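Local coordinates for protein Phenylalanine/tyrosine ammonia-lyase (Rhodosporidium toruloides, PDB 1Y2M) that catalyses the non-oxidative deamination of L-phenylalanine and L-tyrosine to trans-cinnamate and p-coumarate, releasing ammonium, at residues A190-F194 / I221-I225; G198-I202 / K232-V236; G227-V233 / L244-M250; I171-S175 / A390-D396. All coordinates share one frame; numbering follows the deposited sequence.

Overall arrangement
Contacts 1, 2 and 3 share one compact region; 1, 2 and 4 are buried, 3 only partly, close to a second subunit. Contact 1 packs helix 185-197 on helix 215-225 with apolar side chains alone; contact 2 joins strand 200-201 to strand 232-237, and contact 3 pairs that strand with 240-245 and the helix after it. Lys232 and Val233 serve both sheet contacts, and Ala224 of contact 1 packs on both. Backbone hydrogen bonds dominate contacts 2 and 3. Leu191 of contact 1 packs on Val173 and Arg172 of contact 4, centred about 16 Å away, which joins parts of the chain far apart in sequence through amide, guanidinium and water, near residues that probably bind cinnamate.

Contact 1: A190-F194 / I221-I225; sequences ALTNF and IAAAI
Ala190 starts the contact with its methyl: CB lies 4.0 Å from CB of Ile225, the branch point of the side chain that fills the middle of this interface. It marks the place where the two backbones come nearest. One residue on, Leu191 reaches across with a single branch. Its CD2 touches CG2 of Ile221 at 3.6 Å and also meets CG2 of Ile225, the leucine and Ile221 side chains crossing at about a right angle. The other branch, CD1, turns to Arg172 on helix 162-176, so Leu191 ties three helices together. A full turn beyond Ala190 comes Phe194. CG2 of Ile225 sits over the centre of its ring, 3.8 Å from the centroid and 11° off the normal, a CH-pi contact made squarely on the face. CE2 of the same ring also reaches CB of Ala224 at 3.9 Å. Ile225 can serve all three partners because CG1 stands between its backbone N and carbonyl carbon (chi1 61°), which leaves CG2 for the ring and for Leu191 while CD1 crosses near CG of the leucine. No hydrogen bond crosses the interface. The axes of the short segments pass 10.6 Å apart at 88°, so this is a nearly perpendicular helix-helix crossing, with Ile225 as its central residue, between helices 185-197 and 215-225 of the aromatic amino acid lyase fold.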
loop_
_atom_site.group_PDB
_atom_site.type_symbol
_atom_site.label_atom_id
_atom_site.label_comp_id
_atom_site.label_asym_id
_atom_site.label_seq_id
_atom_site.Cartn_x
_atom_site.Cartn_y
_atom_site.Cartn_z
ATOM N N ALA B 190 28.506 19.873 -25.712
ATOM C CA ALA B 190 29.306 19.151 -24.693
ATOM C C ALA B 190 28.607 17.852 -24.315
ATOM O O ALA B 190 29.222 16.799 -24.194
ATOM C CB ALA B 190 29.491 19.991 -23.490
ATOM N N LEU B 191 27.297 17.929 -24.188
ATOM C CA LEU B 191 26.466 16.749 -23.922
ATOM C C LEU B 191 26.441 15.764 -25.081
ATOM O O LEU B 191 26.575 14.530 -24.898
ATOM C CB LEU B 191 25.031 17.172 -23.540
ATOM C CG LEU B 191 24.956 17.936 -22.217
ATOM C CD1 LEU B 191 23.592 18.638 -22.102
ATOM C CD2 LEU B 191 25.215 16.982 -21.053
ATOM N N THR B 192 26.246 16.290 -26.291
ATOM C CA THR B 192 26.220 15.368 -27.431
ATOM C C THR B 192 27.609 14.730 -27.667
ATOM O O THR B 192 27.694 13.561 -28.035
ATOM C CB THR B 192 25.599 16.015 -28.720
ATOM O OG1 THR B 192 26.427 17.107 -29.151
ATOM C CG2 THR B 192 24.176 16.508 -28.456
ATOM N N ASN B 193 28.666 15.460 -27.358
ATOM C CA ASN B 193 30.019 14.862 -27.430
ATOM C C ASN B 193 30.212 13.779 -26.373
ATOM O O ASN B 193 30.775 12.722 -26.683
ATOM C CB ASN B 193 31.095 15.911 -27.325
ATOM C CG ASN B 193 31.308 16.684 -28.596
ATOM O OD1 ASN B 193 31.039 16.191 -29.702
ATOM N ND2 ASN B 193 31.806 17.887 -28.458
ATOM N N PHE B 194 29.689 13.967 -25.162
ATOM C CA PHE B 194 29.686 12.875 -24.187
ATOM C C PHE B 194 28.952 11.672 -24.726
ATOM O O PHE B 194 29.438 10.532 -24.654
ATOM C CB PHE B 194 29.078 13.291 -22.856
ATOM C CG PHE B 194 30.060 13.908 -21.900
ATOM C CD1 PHE B 194 31.125 14.664 -22.338
ATOM C CD2 PHE B 194 29.886 13.735 -20.553
ATOM C CE1 PHE B 194 32.002 15.216 -21.402
ATOM C CE2 PHE B 194 30.731 14.276 -19.643
ATOM C CZ PHE B 194 31.791 15.007 -20.060
ATOM N N ILE B 221 25.384 15.567 -14.039
ATOM C CA ILE B 221 25.666 15.688 -15.469
ATOM C C ILE B 221 26.335 17.021 -15.805
ATOM O O ILE B 221 27.365 17.059 -16.499
ATOM C CB ILE B 221 24.388 15.463 -16.275
ATOM C CG1 ILE B 221 24.011 14.002 -16.181
ATOM C CG2 ILE B 221 24.531 15.877 -17.710
ATOM C CD1 ILE B 221 22.547 13.669 -16.564
ATOM N N ALA B 222 25.825 18.101 -15.252
ATOM C CA ALA B 222 26.387 19.408 -15.472
ATOM C C ALA B 222 27.809 19.544 -14.937
ATOM O O ALA B 222 28.684 20.129 -15.561
ATOM C CB ALA B 222 25.506 20.448 -14.821
ATOM N N ALA B 223 28.044 18.979 -13.758
ATOM C CA ALA B 223 29.383 18.975 -13.176
ATOM C C ALA B 223 30.413 18.223 -14.055
ATOM O O ALA B 223 31.558 18.618 -14.151
ATOM C CB ALA B 223 29.334 18.392 -11.784
ATOM N N ALA B 224 29.970 17.120 -14.659
ATOM C CA ALA B 224 30.812 16.332 -15.511
ATOM C C ALA B 224 31.232 17.131 -16.759
ATOM O O ALA B 224 32.446 17.225 -17.026
ATOM C CB ALA B 224 30.169 15.031 -15.872
ATOM N N ILE B 225 30.291 17.689 -17.517
ATOM C CA ILE B 225 30.676 18.442 -18.705
ATOM C C ILE B 225 31.496 19.700 -18.387
ATOM O O ILE B 225 32.214 20.227 -19.244
ATOM C CB ILE B 225 29.468 18.791 -19.629
ATOM C CG1 ILE B 225 28.421 19.662 -18.917
ATOM C CG2 ILE B 225 28.863 17.539 -20.146
ATOM C CD1 ILE B 225 27.427 20.303 -19.882
#

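Contact 2: G198-I202 / K232-V236; sequences GITPI and KVHVV
Thr200 and His234 form an antiparallel hydrogen-bonded pair between outer strand 200-201 and middle strand 232-237 of a three-stranded antiparallel sheet: His234 N gives a 2.7 Å bond to Thr200 O, and Thr200 N returns one of 2.9 Å to His234 O, lying in that carbonyl's plane. Both are nearly straight. Ile202 N adds a third bond, to Lys232 O at 3.0 Å, beyond the non-hydrogen-bonded pair Pro201 and Val233. Waters carry the connection past both ends. One donates to Gly198 O and also bonds Thr200 OG1 and, at 2.7 Å, His234 ND1; a second joins Gly198 O to Val236 N; a third joins Ile202 O to Lys232 N. Ile199 spans two valines, CG2 against Val233 CB at 3.7 Å and CG1 beside Val235 CG1 at 3.8 Å, the latter two side chains pointing the same way. Across the backbone, Ile202 CD1 touches His234 CB at 3.9 Å. Because proline has no N-H to give, Pro201 suits the non-hydrogen-bonded site, where none is needed toward Val233, and one bond at each ring nitrogen, to water at ND1 and to Glu241 at NE2, probably fixes the orientation of the buried imidazole.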
loop_
_atom_site.group_PDB
_atom_site.type_symbol
_atom_site.label_atom_id
_atom_site.label_comp_id
_atom_site.label_asym_id
_atom_site.label_seq_id
_atom_site.Cartn_x
_atom_site.Cartn_y
_atom_site.Cartn_z
ATOM N N GLY B 198 30.755 8.073 -25.764
ATOM C CA GLY B 198 30.485 7.077 -24.760
ATOM C C GLY B 198 31.027 7.423 -23.390
ATOM O O GLY B 198 31.481 6.520 -22.629
ATOM N N ILE B 199 30.961 8.704 -23.052
ATOM C CA ILE B 199 31.327 9.187 -21.692
ATOM C C ILE B 199 30.019 9.353 -20.930
ATOM O O ILE B 199 29.171 10.119 -21.357
ATOM C CB ILE B 199 32.045 10.524 -21.760
ATOM C CG1 ILE B 199 33.329 10.409 -22.584
ATOM C CG2 ILE B 199 32.341 10.981 -20.329
ATOM C CD1 ILE B 199 33.942 11.736 -22.889
ATOM N N THR B 200 29.827 8.608 -19.845
ATOM C CA THR B 200 28.559 8.599 -19.125
ATOM C C THR B 200 28.839 8.915 -17.658
ATOM O O THR B 200 29.580 8.189 -16.974
ATOM C CB THR B 200 27.818 7.242 -19.199
ATOM O OG1 THR B 200 27.709 6.772 -20.543
ATOM C CG2 THR B 200 26.414 7.393 -18.655
ATOM N N PRO B 201 28.329 10.077 -17.209
ATOM C CA PRO B 201 28.518 10.463 -15.836
ATOM C C PRO B 201 28.044 9.418 -14.846
ATOM O O PRO B 201 27.020 8.785 -15.056
ATOM C CB PRO B 201 27.713 11.744 -15.722
ATOM C CG PRO B 201 27.769 12.358 -17.080
ATOM C CD PRO B 201 27.678 11.146 -17.998
ATOM N N ILE B 202 28.784 9.291 -13.764
ATOM C CA ILE B 202 28.402 8.432 -12.668
ATOM C C ILE B 202 27.528 9.296 -11.753
ATOM O O ILE B 202 27.980 10.340 -11.244
ATOM C CB ILE B 202 29.650 7.909 -11.915
ATOM C CG1 ILE B 202 30.453 7.003 -12.810
ATOM C CG2 ILE B 202 29.267 7.211 -10.621
ATOM C CD1 ILE B 202 29.738 5.789 -13.313
ATOM N N LYS B 232 33.038 12.126 -11.566
ATOM C CA LYS B 232 33.495 10.852 -12.155
ATOM C C LYS B 232 32.621 10.467 -13.338
ATOM O O LYS B 232 31.415 10.708 -13.341
ATOM C CB LYS B 232 33.512 9.725 -11.105
ATOM C CG LYS B 232 33.747 10.174 -9.644
ATOM C CD LYS B 232 35.167 10.282 -9.216
ATOM C CE LYS B 232 35.216 10.537 -7.675
ATOM N NZ LYS B 232 36.587 10.259 -7.049
ATOM N N VAL B 233 33.231 9.828 -14.338
ATOM C CA VAL B 233 32.511 9.384 -15.521
ATOM C C VAL B 233 32.968 8.002 -15.908
ATOM O O VAL B 233 34.062 7.589 -15.563
ATOM C CB VAL B 233 32.717 10.377 -16.715
ATOM C CG1 VAL B 233 32.247 11.774 -16.318
ATOM C CG2 VAL B 233 34.198 10.365 -17.146
ATOM N N HIS B 234 32.099 7.276 -16.602
ATOM C CA HIS B 234 32.367 5.934 -17.083
ATOM C C HIS B 234 32.694 6.048 -18.593
ATOM O O HIS B 234 32.020 6.770 -19.326
ATOM C CB HIS B 234 31.147 5.071 -16.864
ATOM C CG HIS B 234 31.220 3.730 -17.510
ATOM N ND1 HIS B 234 31.021 3.544 -18.860
ATOM C CD2 HIS B 234 31.358 2.504 -16.971
ATOM C CE1 HIS B 234 31.113 2.250 -19.137
ATOM N NE2 HIS B 234 31.297 1.594 -18.000
ATOM N N VAL B 235 33.751 5.377 -19.018
ATOM C CA VAL B 235 34.158 5.246 -20.404
ATOM C C VAL B 235 34.663 3.838 -20.636
ATOM O O VAL B 235 35.163 3.183 -19.720
ATOM C CB VAL B 235 35.292 6.216 -20.782
ATOM C CG1 VAL B 235 34.847 7.639 -20.528
ATOM C CG2 VAL B 235 36.619 5.905 -20.014
ATOM N N VAL B 236 34.587 3.395 -21.887
ATOM C CA VAL B 236 35.391 2.244 -22.302
ATOM C C VAL B 236 36.646 2.740 -23.012
ATOM O O VAL B 236 36.578 3.533 -23.942
ATOM C CB VAL B 236 34.590 1.323 -23.250
ATOM C CG1 VAL B 236 35.485 0.175 -23.789
ATOM C CG2 VAL B 236 33.350 0.804 -22.566
HETATM O O HOH W 1 29.947 4.993 -20.919
HETATM O O HOH W 2 32.990 4.687 -23.823
HETATM O O HOH W 3 30.430 11.749 -10.103
#

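Contact 3: G227-V233 / L244-M250; sequences GHPDSKV and LYAREAM
Two backbone bonds join Val233 and Leu244: Val233 N reaches Leu244 O at 2.8 Å, and Leu244 N reaches Val233 O at 3.0 Å. This antiparallel hydrogen-bonded pair belongs to the hairpin of strands 232-237 and 240-245. Just past it, Ala246 N bonds Ser231 O at 2.8 Å from a position tilted out of the carbonyl plane. Tyr245 occupies the N-cap position as the strand gives way to helix 246-252, and its N is held by Glu248 OE1. On the outer side, Lys232 lies alongside the tyrosine, both pointing the same way. A bend at chi2 (-87°) lays CD and CE by the ring, CE 3.7 Å from Tyr245 CE1, and brings NZ to Tyr245 OH in a weak hydrogen bond. Toward the interior, Val233 CG2 presses on Ala249 CB at 3.3 Å, closer than usual van der Waals contact. At the other end, Arg247 runs extended from CG to NE and meets Gly227 O at 2.9 Å, the oxygen at the guanidinium edge and NE on a carbonyl lone pair. Gly227 closes helix 215-225 in a Schellman motif, and the selenomethionine methyl, Met250 CE, touches its CA at 3.5 Å. Asp230 turns outward to Ser693 of the second subunit. Arg247 NE thus satisfies the Gly227 carbonyl and Ala246 N that of Ser231, so bonds from the first turn of helix 246-252 meet both ends of the connecting loop.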
loop_
_atom_site.group_PDB
_atom_site.type_symbol
_atom_site.label_atom_id
_atom_site.label_comp_id
_atom_site.label_asym_id
_atom_site.label_seq_id
_atom_site.Cartn_x
_atom_site.Cartn_y
_atom_site.Cartn_z
ATOM N N GLY B 227 33.711 19.734 -15.897
ATOM C CA GLY B 227 35.001 19.321 -15.370
ATOM C C GLY B 227 35.190 19.604 -13.880
ATOM O O GLY B 227 36.308 19.891 -13.452
ATOM N N HIS B 228 34.102 19.524 -13.103
ATOM C CA HIS B 228 34.210 19.623 -11.632
ATOM C C HIS B 228 35.318 18.672 -11.177
ATOM O O HIS B 228 35.405 17.561 -11.657
ATOM C CB HIS B 228 32.908 19.211 -10.965
ATOM C CG HIS B 228 32.842 19.532 -9.505
ATOM N ND1 HIS B 228 33.543 18.826 -8.550
ATOM C CD2 HIS B 228 32.090 20.436 -8.832
ATOM C CE1 HIS B 228 33.251 19.309 -7.353
ATOM N NE2 HIS B 228 32.377 20.286 -7.492
ATOM N N PRO B 229 36.186 19.113 -10.260
ATOM C CA PRO B 229 37.291 18.239 -9.818
ATOM C C PRO B 229 36.948 16.901 -9.176
ATOM O O PRO B 229 37.808 16.006 -9.107
ATOM C CB PRO B 229 38.018 19.078 -8.771
ATOM C CG PRO B 229 37.541 20.462 -8.938
ATOM C CD PRO B 229 36.214 20.436 -9.619
ATOM N N ASP B 230 35.724 16.769 -8.687
ATOM C CA ASP B 230 35.255 15.551 -8.000
ATOM C C ASP B 230 34.192 14.845 -8.803
ATOM O O ASP B 230 33.490 13.996 -8.279
ATOM C CB ASP B 230 34.698 15.923 -6.602
ATOM C CG ASP B 230 34.538 14.735 -5.697
ATOM O OD1 ASP B 230 35.249 13.726 -5.882
ATOM O OD2 ASP B 230 33.687 14.794 -4.788
ATOM N N SER B 231 34.064 15.170 -10.079
ATOM C CA SER B 231 33.123 14.489 -10.960
ATOM C C SER B 231 33.755 13.255 -11.626
ATOM O O SER B 231 34.868 13.327 -12.154
ATOM C CB SER B 231 32.590 15.481 -12.007
ATOM O OG SER B 231 32.037 14.797 -13.102
ATOM N N LYS B 232 33.038 12.126 -11.566
ATOM C CA LYS B 232 33.495 10.852 -12.155
ATOM C C LYS B 232 32.621 10.467 -13.338
ATOM O O LYS B 232 31.415 10.708 -13.341
ATOM C CB LYS B 232 33.512 9.725 -11.105
ATOM C CG LYS B 232 33.747 10.174 -9.644
ATOM C CD LYS B 232 35.167 10.282 -9.216
ATOM C CE LYS B 232 35.216 10.537 -7.675
ATOM N NZ LYS B 232 36.587 10.259 -7.049
ATOM N N VAL B 233 33.231 9.828 -14.338
ATOM C CA VAL B 233 32.511 9.384 -15.521
ATOM C C VAL B 233 32.968 8.002 -15.908
ATOM O O VAL B 233 34.062 7.589 -15.563
ATOM C CB VAL B 233 32.717 10.377 -16.715
ATOM C CG1 VAL B 233 32.247 11.774 -16.318
ATOM C CG2 VAL B 233 34.198 10.365 -17.146
ATOM N N LEU B 244 36.807 7.365 -14.456
ATOM C CA LEU B 244 37.819 8.377 -14.398
ATOM C C LEU B 244 37.235 9.729 -13.957
ATOM O O LEU B 244 36.024 9.968 -14.021
ATOM C CB LEU B 244 38.393 8.564 -15.809
ATOM C CG LEU B 244 38.921 7.367 -16.569
ATOM C CD1 LEU B 244 39.302 7.756 -17.970
ATOM C CD2 LEU B 244 40.112 6.766 -15.835
ATOM N N TYR B 245 38.089 10.614 -13.497
ATOM C CA TYR B 245 37.647 11.978 -13.311
ATOM C C TYR B 245 37.220 12.543 -14.652
ATOM O O TYR B 245 37.782 12.197 -15.714
ATOM C CB TYR B 245 38.715 12.832 -12.653
ATOM C CG TYR B 245 38.834 12.488 -11.206
ATOM C CD1 TYR B 245 37.928 13.003 -10.270
ATOM C CD2 TYR B 245 39.834 11.617 -10.763
ATOM C CE1 TYR B 245 38.015 12.618 -8.899
ATOM C CE2 TYR B 245 39.935 11.247 -9.427
ATOM C CZ TYR B 245 39.048 11.759 -8.501
ATOM O OH TYR B 245 39.167 11.404 -7.156
ATOM N N ALA B 246 36.215 13.420 -14.614
ATOM C CA ALA B 246 35.650 13.974 -15.852
ATOM C C ALA B 246 36.725 14.613 -16.716
ATOM O O ALA B 246 36.735 14.392 -17.924
ATOM C CB ALA B 246 34.575 14.964 -15.580
ATOM N N ARG B 247 37.618 15.407 -16.118
ATOM C CA ARG B 247 38.699 16.030 -16.935
ATOM C C ARG B 247 39.645 15.041 -17.593
ATOM O O ARG B 247 40.029 15.220 -18.727
ATOM C CB ARG B 247 39.471 17.057 -16.112
ATOM C CG ARG B 247 38.645 18.301 -15.883
ATOM C CD ARG B 247 39.417 19.324 -15.150
ATOM N NE ARG B 247 38.612 20.526 -15.031
ATOM C CZ ARG B 247 38.712 21.604 -15.796
ATOM N NH1 ARG B 247 39.662 21.737 -16.721
ATOM N NH2 ARG B 247 37.889 22.610 -15.584
ATOM N N GLU B 248 39.987 13.959 -16.901
ATOM C CA GLU B 248 40.787 12.890 -17.506
ATOM C C GLU B 248 40.070 12.291 -18.714
ATOM O O GLU B 248 40.688 12.108 -19.786
ATOM C CB GLU B 248 41.079 11.790 -16.499
ATOM C CG GLU B 248 41.879 12.255 -15.337
ATOM C CD GLU B 248 41.991 11.213 -14.218
ATOM O OE1 GLU B 248 41.125 10.304 -14.036
ATOM O OE2 GLU B 248 42.959 11.363 -13.445
ATOM N N ALA B 249 38.790 11.989 -18.566
ATOM C CA ALA B 249 38.057 11.383 -19.670
ATOM C C ALA B 249 37.993 12.343 -20.844
ATOM O O ALA B 249 38.207 11.959 -21.996
ATOM C CB ALA B 249 36.639 10.967 -19.237
HETATM N N MSE B 250 37.722 13.612 -20.572
HETATM C CA MSE B 250 37.608 14.582 -21.636
HETATM C C MSE B 250 38.912 14.735 -22.394
HETATM O O MSE B 250 38.918 14.910 -23.623
HETATM C CB MSE B 250 37.149 15.914 -21.097
HETATM C CG MSE B 250 35.660 15.845 -20.788
HETATM SE SE MSE B 250 34.863 17.569 -20.347
HETATM C CE MSE B 250 35.547 17.604 -18.417
HETATM O O HOH W 4 37.335 16.323 -13.347
#

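Contact 4: I171-S175 / A390-D396; sequences IRVNS and AGQSTTD
Asn174, on helix 162-176, meets the last carbonyls of helix 368-391, whose C-terminal end packs on this helix before the chain runs as a loop toward the probable cinnamate-binding residue Asn397. Its ND2 makes a weak 2.9 Å hydrogen bond directly to Gly391 O and gives another to a water that donates to Ala390 O. CG stands opposite the backbone N (chi1 -170°), which sends the amide out to this helix end, while OD1 is taken by Gly64. The close-packed part lies beside it: Ile171 lays CD1 on Ala390 CB at 3.9 Å and CG2 near Ala390 O, while Ser175 CB comes to 3.2 Å from Ser393 O. Toward Thr395 and Asp396 the fit is looser and largely bridged by water. One water donates to Asp396 OD1 at 2.7 Å, accepts from Thr395 N and gives a weak bond to Ser175 O. The Arg172 chain, bent at chi2 and chi3, brings NH1 near these residues without a direct bond; Asp396 OD1 is 4.4 Å from NH1 and well out of the guanidinium plane, so any attraction is probably between the charges alone, with no N-H aimed at the oxygen. Asp396 has nearer partners in Lys263 and Ser181, and NH2 of the arginine binds Asn270 O, placing this side next to another residue that probably binds cinnamate. The third subunit packs against Ser393, Thr394 and Thr395. Within the helix, Ser175 OG donates to Arg172 O at 2.8 Å and accepts from Arg172 NH1 at 3.1 Å.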
loop_
_atom_site.group_PDB
_atom_site.type_symbol
_atom_site.label_atom_id
_atom_site.label_comp_id
_atom_site.label_asym_id
_atom_site.label_seq_id
_atom_site.Cartn_x
_atom_site.Cartn_y
_atom_site.Cartn_z
ATOM N N ILE B 171 17.518 13.736 -23.857
ATOM C CA ILE B 171 16.281 14.522 -23.630
ATOM C C ILE B 171 16.675 15.919 -23.178
ATOM O O ILE B 171 16.086 16.902 -23.596
ATOM C CB ILE B 171 15.355 13.834 -22.598
ATOM C CG1 ILE B 171 14.839 12.516 -23.166
ATOM C CG2 ILE B 171 14.290 14.745 -22.062
ATOM C CD1 ILE B 171 14.177 11.611 -22.108
ATOM N N ARG B 172 17.692 16.006 -22.324
ATOM C CA ARG B 172 18.128 17.320 -21.838
ATOM C C ARG B 172 18.522 18.208 -23.015
ATOM O O ARG B 172 18.097 19.365 -23.083
ATOM C CB ARG B 172 19.312 17.200 -20.874
ATOM C CG ARG B 172 19.904 18.532 -20.466
ATOM C CD ARG B 172 18.772 19.588 -20.399
ATOM N NE ARG B 172 18.420 19.803 -19.073
ATOM C CZ ARG B 172 17.325 20.379 -18.591
ATOM N NH1 ARG B 172 16.296 20.868 -19.301
ATOM N NH2 ARG B 172 17.290 20.454 -17.306
ATOM N N VAL B 173 19.299 17.685 -23.959
ATOM C CA VAL B 173 19.683 18.461 -25.127
ATOM C C VAL B 173 18.450 18.897 -25.923
ATOM O O VAL B 173 18.316 20.063 -26.307
ATOM C CB VAL B 173 20.681 17.714 -26.045
ATOM C CG1 VAL B 173 20.902 18.448 -27.340
ATOM C CG2 VAL B 173 22.018 17.503 -25.304
ATOM N N ASN B 174 17.581 17.941 -26.212
ATOM C CA ASN B 174 16.408 18.253 -27.003
ATOM C C ASN B 174 15.628 19.371 -26.357
ATOM O O ASN B 174 15.214 20.294 -27.048
ATOM C CB ASN B 174 15.534 17.026 -27.157
ATOM C CG ASN B 174 14.415 17.221 -28.178
ATOM O OD1 ASN B 174 14.673 17.315 -29.368
ATOM N ND2 ASN B 174 13.164 17.251 -27.700
ATOM N N SER B 175 15.442 19.292 -25.042
ATOM C CA SER B 175 14.604 20.274 -24.312
ATOM C C SER B 175 15.203 21.685 -24.299
ATOM O O SER B 175 14.481 22.696 -24.128
ATOM C CB SER B 175 14.317 19.828 -22.878
ATOM O OG SER B 175 15.490 19.832 -22.089
ATOM N N ALA B 390 9.164 13.910 -23.167
ATOM C CA ALA B 390 10.543 13.623 -23.579
ATOM C C ALA B 390 10.900 14.370 -24.846
ATOM O O ALA B 390 12.031 14.822 -25.008
ATOM C CB ALA B 390 10.683 12.125 -23.794
ATOM N N GLY B 391 9.921 14.563 -25.722
ATOM C CA GLY B 391 10.185 15.092 -27.063
ATOM C C GLY B 391 9.851 16.497 -27.441
ATOM O O GLY B 391 10.382 17.012 -28.428
ATOM N N GLN B 392 8.927 17.110 -26.690
ATOM C CA GLN B 392 8.316 18.365 -27.051
ATOM C C GLN B 392 8.137 19.304 -25.884
ATOM O O GLN B 392 7.268 20.156 -25.939
ATOM C CB GLN B 392 6.918 18.106 -27.614
ATOM C CG GLN B 392 6.903 17.170 -28.748
ATOM C CD GLN B 392 5.523 16.602 -29.022
ATOM O OE1 GLN B 392 5.384 15.380 -29.200
ATOM N NE2 GLN B 392 4.538 17.456 -29.093
ATOM N N SER B 393 8.944 19.183 -24.839
ATOM C CA SER B 393 8.767 20.043 -23.682
ATOM C C SER B 393 10.061 20.694 -23.241
ATOM O O SER B 393 11.140 20.120 -23.322
ATOM C CB SER B 393 8.135 19.274 -22.508
ATOM O OG SER B 393 6.886 18.690 -22.888
ATOM N N THR B 394 9.899 21.922 -22.776
ATOM C CA THR B 394 10.913 22.671 -22.049
ATOM C C THR B 394 10.587 22.573 -20.573
ATOM O O THR B 394 9.480 22.953 -20.145
ATOM C CB THR B 394 10.927 24.144 -22.460
ATOM O OG1 THR B 394 11.086 24.255 -23.887
ATOM C CG2 THR B 394 12.046 24.858 -21.765
ATOM N N THR B 395 11.531 22.038 -19.804
ATOM C CA THR B 395 11.263 21.723 -18.425
ATOM C C THR B 395 12.145 22.448 -17.429
ATOM O O THR B 395 12.008 22.190 -16.221
ATOM C CB THR B 395 11.329 20.160 -18.137
ATOM O OG1 THR B 395 12.644 19.634 -18.405
ATOM C CG2 THR B 395 10.293 19.443 -18.974
ATOM N N ASP B 396 13.043 23.324 -17.894
ATOM C CA ASP B 396 13.751 24.188 -16.964
ATOM C C ASP B 396 12.921 25.409 -16.551
ATOM O O ASP B 396 11.723 25.482 -16.846
ATOM C CB ASP B 396 15.160 24.533 -17.482
ATOM C CG ASP B 396 15.158 25.391 -18.730
ATOM O OD1 ASP B 396 14.606 24.950 -19.790
ATOM O OD2 ASP B 396 15.781 26.488 -18.669
HETATM O O HOH W 5 12.686 17.406 -24.982
HETATM O O HOH W 6 14.345 22.481 -20.898
#